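Long-range contact in arginyl-trna synthetase (Thermus thermophilus, PDB 1IQ0), which probably attaches L-arginine to its cognate tRNA at the expense of ATP, as a monomeric class I aminoacyl-tRNA synthetase: residues A[307-315]-A[345-353]. Residues are numbered along the deposited sequence; the frame is centred on the assembly and turned at random.
Sequences AFQFWKMGI and KAEETINVV
Gln309 and Thr349 reach for each other from opposite directions, and the amide of the glutamine gives an almost straight hydrogen bond, NE2 to OG1 at 3.0 Å with an N-H...O angle of 170° and the hydroxyl oxygen lying nearly in the amide plane. With CG anti to the backbone N (chi1 -178°), a bend at chi2 brings that amide to the strand, and its NE2 also makes a weak bond to SD of Met313. The other branch of Thr349, CG2, sits 4.0 Å from CB of Lys312, whose extended chain crosses the threonine side chain at about a right angle. Beyond that methyl, the ammonium group of Lys312 arrives beside the amide of Asn351; NZ and ND2, 3.1 Å apart, are both donors, and the link between the two residues runs through a water. This water accepts from NZ and donates to OE1 of Gln309 and to OD1 of Asn351. With an alanine here instead of Gln309, the Thr349 hydroxyl would probably lose its amide donor and this water one of its acceptors. At the helix end, the carbonyl of Lys312 accepts from the backbone of Ala346 (N to O, 2.9 Å). Next to this bond, CG of Met313 rests 3.5 Å from O of Ala346, and a second water donates to the carbonyl oxygens of both residues.

The setting is the nucleotide-binding (Rossmann-type) core of a class I synthetase: helix 301-312 packs over strand 348-354, which lies between the parallel strands 104-108 and 380-390. A Schellman motif with Gly314 at C-prime ends the helix. CE of Lys312 lies 3.5 Å above one face of the Phe308 ring, while strand 104-108 supplies Glu108, the salt-bridge partner of Lys312 NZ.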
ATOM      1  N   ALA A 307       2.728  -9.610 -22.188  1.00 19.83           N
ATOM      2  CA  ALA A 307       1.391  -9.577 -22.779  1.00 16.76           C
ATOM      3  C   ALA A 307       0.383  -8.915 -21.836  1.00 17.90           C
ATOM      4  O   ALA A 307      -0.345  -8.003 -22.226  1.00 20.23           O
ATOM      5  CB  ALA A 307       0.924 -11.003 -23.110  1.00 16.29           C
ATOM      6  N   PHE A 308       0.357  -9.391 -20.595  1.00 15.03           N
ATOM      7  CA  PHE A 308      -0.544  -8.883 -19.568  1.00 15.40           C
ATOM      8  C   PHE A 308      -0.272  -7.399 -19.284  1.00 15.42           C
ATOM      9  O   PHE A 308      -1.201  -6.607 -19.150  1.00 17.57           O
ATOM     10  CB  PHE A 308      -0.382  -9.728 -18.296  1.00 19.44           C
ATOM     11  CG  PHE A 308      -1.452  -9.496 -17.256  1.00 18.60           C
ATOM     12  CD1 PHE A 308      -2.758  -9.203 -17.629  1.00 19.13           C
ATOM     13  CD2 PHE A 308      -1.160  -9.643 -15.899  1.00 17.83           C
ATOM     14  CE1 PHE A 308      -3.761  -9.061 -16.662  1.00 18.38           C
ATOM     15  CE2 PHE A 308      -2.153  -9.506 -14.931  1.00 18.00           C
ATOM     16  CZ  PHE A 308      -3.454  -9.216 -15.312  1.00 15.04           C
ATOM     17  N   GLN A 309       1.000  -7.028 -19.187  1.00 20.64           N
ATOM     18  CA  GLN A 309       1.368  -5.632 -18.952  1.00 20.03           C
ATOM     19  C   GLN A 309       0.830  -4.767 -20.094  1.00 21.13           C
ATOM     20  O   GLN A 309       0.347  -3.663 -19.868  1.00 20.38           O
ATOM     21  CB  GLN A 309       2.890  -5.483 -18.894  1.00 21.09           C
ATOM     22  CG  GLN A 309       3.387  -4.067 -18.614  1.00 17.51           C
ATOM     23  CD  GLN A 309       3.053  -3.598 -17.204  1.00 21.85           C
ATOM     24  OE1 GLN A 309       3.122  -4.373 -16.251  1.00 23.76           O
ATOM     25  NE2 GLN A 309       2.704  -2.321 -17.067  1.00 19.59           N
ATOM     26  N   PHE A 310       0.930  -5.271 -21.321  1.00 17.84           N
ATOM     27  CA  PHE A 310       0.446  -4.541 -22.487  1.00 15.75           C
ATOM     28  C   PHE A 310      -1.054  -4.262 -22.396  1.00 17.54           C
ATOM     29  O   PHE A 310      -1.512  -3.174 -22.750  1.00 22.96           O
ATOM     30  CB  PHE A 310       0.756  -5.322 -23.774  1.00 14.11           C
ATOM     31  CG  PHE A 310       2.165  -5.127 -24.289  1.00 19.79           C
ATOM     32  CD1 PHE A 310       2.541  -5.648 -25.527  1.00 19.01           C
ATOM     33  CD2 PHE A 310       3.111  -4.421 -23.550  1.00 20.83           C
ATOM     34  CE1 PHE A 310       3.832  -5.471 -26.025  1.00 23.20           C
ATOM     35  CE2 PHE A 310       4.410  -4.238 -24.041  1.00 19.86           C
ATOM     36  CZ  PHE A 310       4.771  -4.764 -25.283  1.00 17.52           C
ATOM     37  N   TRP A 311      -1.814  -5.244 -21.918  1.00 21.78           N
ATOM     38  CA  TRP A 311      -3.256  -5.085 -21.779  1.00 19.30           C
ATOM     39  C   TRP A 311      -3.563  -4.057 -20.698  1.00 21.78           C
ATOM     40  O   TRP A 311      -4.429  -3.208 -20.871  1.00 24.27           O
ATOM     41  CB  TRP A 311      -3.913  -6.417 -21.410  1.00 12.87           C
ATOM     42  CG  TRP A 311      -5.365  -6.264 -21.029  1.00 15.25           C
ATOM     43  CD1 TRP A 311      -6.437  -6.150 -21.876  1.00 15.64           C
ATOM     44  CD2 TRP A 311      -5.892  -6.140 -19.700  1.00 17.14           C
ATOM     45  NE1 TRP A 311      -7.599  -5.960 -21.150  1.00 16.89           N
ATOM     46  CE2 TRP A 311      -7.289  -5.950 -19.816  1.00 13.70           C
ATOM     47  CE3 TRP A 311      -5.316  -6.167 -18.423  1.00 17.67           C
ATOM     48  CZ2 TRP A 311      -8.118  -5.787 -18.701  1.00 16.13           C
ATOM     49  CZ3 TRP A 311      -6.139  -6.005 -17.312  1.00 13.09           C
ATOM     50  CH2 TRP A 311      -7.523  -5.817 -17.458  1.00 16.20           C
ATOM     51  N   LYS A 312      -2.849  -4.140 -19.581  1.00 18.32           N
ATOM     52  CA  LYS A 312      -3.052  -3.210 -18.471  1.00 17.62           C
ATOM     53  C   LYS A 312      -2.924  -1.760 -18.918  1.00 19.87           C
ATOM     54  O   LYS A 312      -3.673  -0.896 -18.458  1.00 21.42           O
ATOM     55  CB  LYS A 312      -2.034  -3.472 -17.356  1.00 15.08           C
ATOM     56  CG  LYS A 312      -2.248  -4.763 -16.569  1.00 14.80           C
ATOM     57  CD  LYS A 312      -1.244  -4.858 -15.420  1.00 14.10           C
ATOM     58  CE  LYS A 312      -1.510  -6.055 -14.511  1.00 14.77           C
ATOM     59  NZ  LYS A 312      -0.445  -6.137 -13.460  1.00 15.47           N
ATOM     60  N   MET A 313      -1.976  -1.497 -19.816  1.00 20.70           N
ATOM     61  CA  MET A 313      -1.757  -0.139 -20.298  1.00 19.67           C
ATOM     62  C   MET A 313      -2.481   0.193 -21.607  1.00 21.68           C
ATOM     63  O   MET A 313      -2.197   1.208 -22.234  1.00 22.56           O
ATOM     64  CB  MET A 313      -0.247   0.138 -20.417  1.00 16.81           C
ATOM     65  CG  MET A 313       0.467   0.101 -19.047  1.00 14.64           C
ATOM     66  SD  MET A 313       2.263   0.277 -19.097  1.00 22.15           S
ATOM     67  CE  MET A 313       2.542   1.472 -17.704  1.00 17.54           C
ATOM     68  N   GLY A 314      -3.414  -0.665 -22.013  1.00 21.44           N
ATOM     69  CA  GLY A 314      -4.189  -0.404 -23.216  1.00 20.48           C
ATOM     70  C   GLY A 314      -3.531  -0.657 -24.555  1.00 20.65           C
ATOM     71  O   GLY A 314      -4.093  -0.332 -25.601  1.00 20.92           O
ATOM     72  N   ILE A 315      -2.341  -1.236 -24.536  1.00 22.01           N
ATOM     73  CA  ILE A 315      -1.628  -1.530 -25.764  1.00 23.17           C
ATOM     74  C   ILE A 315      -2.313  -2.689 -26.480  1.00 25.30           C
ATOM     75  O   ILE A 315      -2.360  -2.728 -27.711  1.00 25.52           O
ATOM     76  CB  ILE A 315      -0.165  -1.877 -25.455  1.00 22.10           C
ATOM     77  CG1 ILE A 315       0.505  -0.666 -24.795  1.00 18.95           C
ATOM     78  CG2 ILE A 315       0.555  -2.306 -26.716  1.00 22.91           C
ATOM     79  CD1 ILE A 315       1.928  -0.931 -24.301  1.00 17.78           C
ATOM     80  N   LYS A 345      -6.396   0.944 -19.521  1.00 20.99           N
ATOM     81  CA  LYS A 345      -5.616   2.029 -20.124  1.00 23.89           C
ATOM     82  C   LYS A 345      -4.798   2.720 -19.030  1.00 21.97           C
ATOM     83  O   LYS A 345      -4.749   3.946 -18.954  1.00 25.02           O
ATOM     84  CB  LYS A 345      -6.537   3.058 -20.792  1.00 44.93           C
ATOM     85  CG  LYS A 345      -7.361   2.534 -21.959  1.00 51.14           C
ATOM     86  CD  LYS A 345      -8.143   3.673 -22.608  1.00 53.00           C
ATOM     87  CE  LYS A 345      -8.961   3.206 -23.803  1.00 56.64           C
ATOM     88  NZ  LYS A 345     -10.050   2.270 -23.418  1.00 58.49           N
ATOM     89  N   ALA A 346      -4.151   1.927 -18.186  1.00 24.38           N
ATOM     90  CA  ALA A 346      -3.371   2.467 -17.080  1.00 23.31           C
ATOM     91  C   ALA A 346      -2.194   3.329 -17.502  1.00 23.55           C
ATOM     92  O   ALA A 346      -1.432   2.962 -18.394  1.00 24.31           O
ATOM     93  CB  ALA A 346      -2.879   1.335 -16.189  1.00 17.82           C
ATOM     94  N   GLU A 347      -2.053   4.473 -16.839  1.00 23.41           N
ATOM     95  CA  GLU A 347      -0.949   5.404 -17.085  1.00 24.72           C
ATOM     96  C   GLU A 347       0.226   4.885 -16.273  1.00 22.73           C
ATOM     97  O   GLU A 347       1.383   5.136 -16.597  1.00 24.20           O
ATOM     98  CB  GLU A 347      -1.299   6.805 -16.579  1.00 35.72           C
ATOM     99  CG  GLU A 347      -2.585   7.373 -17.134  1.00 46.76           C
ATOM    100  CD  GLU A 347      -2.396   8.063 -18.464  1.00 55.96           C
ATOM    101  OE1 GLU A 347      -1.868   7.426 -19.399  1.00 56.36           O
ATOM    102  OE2 GLU A 347      -2.780   9.247 -18.572  1.00 61.73           O
ATOM    103  N   GLU A 348      -0.097   4.174 -15.196  1.00 19.96           N
ATOM    104  CA  GLU A 348       0.902   3.604 -14.297  1.00 20.62           C
ATOM    105  C   GLU A 348       0.391   2.303 -13.707  1.00 18.55           C
ATOM    106  O   GLU A 348      -0.797   2.159 -13.446  1.00 18.69           O
ATOM    107  CB  GLU A 348       1.192   4.553 -13.123  1.00 26.66           C
ATOM    108  CG  GLU A 348       1.787   5.892 -13.498  1.00 31.11           C
ATOM    109  CD  GLU A 348       2.131   6.739 -12.280  1.00 29.37           C
ATOM    110  OE1 GLU A 348       2.887   6.260 -11.406  1.00 30.80           O
ATOM    111  OE2 GLU A 348       1.647   7.888 -12.205  1.00 31.13           O
ATOM    112  N   THR A 349       1.292   1.361 -13.477  1.00 18.31           N
ATOM    113  CA  THR A 349       0.905   0.107 -12.869  1.00 19.40           C
ATOM    114  C   THR A 349       1.811  -0.146 -11.691  1.00 17.35           C
ATOM    115  O   THR A 349       2.973   0.281 -11.680  1.00 16.68           O
ATOM    116  CB  THR A 349       1.033  -1.087 -13.838  1.00 22.07           C
ATOM    117  OG1 THR A 349       2.375  -1.165 -14.325  1.00 22.91           O
ATOM    118  CG2 THR A 349       0.067  -0.934 -15.005  1.00 19.09           C
ATOM    119  N   ILE A 350       1.271  -0.831 -10.692  1.00 13.38           N
ATOM    120  CA  ILE A 350       2.031  -1.175  -9.512  1.00 14.44           C
ATOM    121  C   ILE A 350       1.760  -2.635  -9.171  1.00 14.59           C
ATOM    122  O   ILE A 350       0.623  -3.027  -8.916  1.00 18.51           O
ATOM    123  CB  ILE A 350       1.636  -0.290  -8.314  1.00 22.04           C
ATOM    124  CG1 ILE A 350       1.993   1.173  -8.608  1.00 24.24           C
ATOM    125  CG2 ILE A 350       2.349  -0.776  -7.054  1.00 22.20           C
ATOM    126  CD1 ILE A 350       1.458   2.161  -7.567  1.00 22.75           C
ATOM    127  N   ASN A 351       2.812  -3.441  -9.193  1.00 19.18           N
ATOM    128  CA  ASN A 351       2.681  -4.850  -8.862  1.00 23.69           C
ATOM    129  C   ASN A 351       3.298  -5.078  -7.487  1.00 23.54           C
ATOM    130  O   ASN A 351       4.486  -4.821  -7.284  1.00 22.63           O
ATOM    131  CB  ASN A 351       3.409  -5.720  -9.898  1.00 23.98           C
ATOM    132  CG  ASN A 351       2.675  -5.797 -11.230  1.00 21.64           C
ATOM    133  OD1 ASN A 351       3.171  -6.399 -12.188  1.00 26.72           O
ATOM    134  ND2 ASN A 351       1.494  -5.195 -11.299  1.00 16.23           N
ATOM    135  N   VAL A 352       2.485  -5.547  -6.546  1.00 21.33           N
ATOM    136  CA  VAL A 352       2.973  -5.828  -5.204  1.00 22.45           C
ATOM    137  C   VAL A 352       3.466  -7.269  -5.241  1.00 25.71           C
ATOM    138  O   VAL A 352       2.680  -8.198  -5.424  1.00 26.99           O
ATOM    139  CB  VAL A 352       1.852  -5.672  -4.154  1.00 18.42           C
ATOM    140  CG1 VAL A 352       2.418  -5.894  -2.745  1.00 15.89           C
ATOM    141  CG2 VAL A 352       1.235  -4.280  -4.267  1.00 14.55           C
ATOM    142  N   VAL A 353       4.766  -7.459  -5.067  1.00 20.47           N
ATOM    143  CA  VAL A 353       5.322  -8.804  -5.152  1.00 25.07           C
ATOM    144  C   VAL A 353       6.384  -9.198  -4.140  1.00 28.44           C
ATOM    145  O   VAL A 353       7.167  -8.372  -3.670  1.00 27.08           O
ATOM    146  CB  VAL A 353       5.934  -9.045  -6.547  1.00 31.13           C
ATOM    147  CG1 VAL A 353       4.848  -9.018  -7.610  1.00 34.32           C
ATOM    148  CG2 VAL A 353       6.973  -7.978  -6.839  1.00 27.13           C
TER
HETATM  149  O   HOH W   1       1.917  -6.390 -14.837  1.00 25.40           O
HETATM  150  O   HOH W   2      -0.544  -3.592 -12.084  1.00 25.16           O
HETATM  151  O   HOH W   3      -1.597   3.662 -21.140  1.00 37.06           O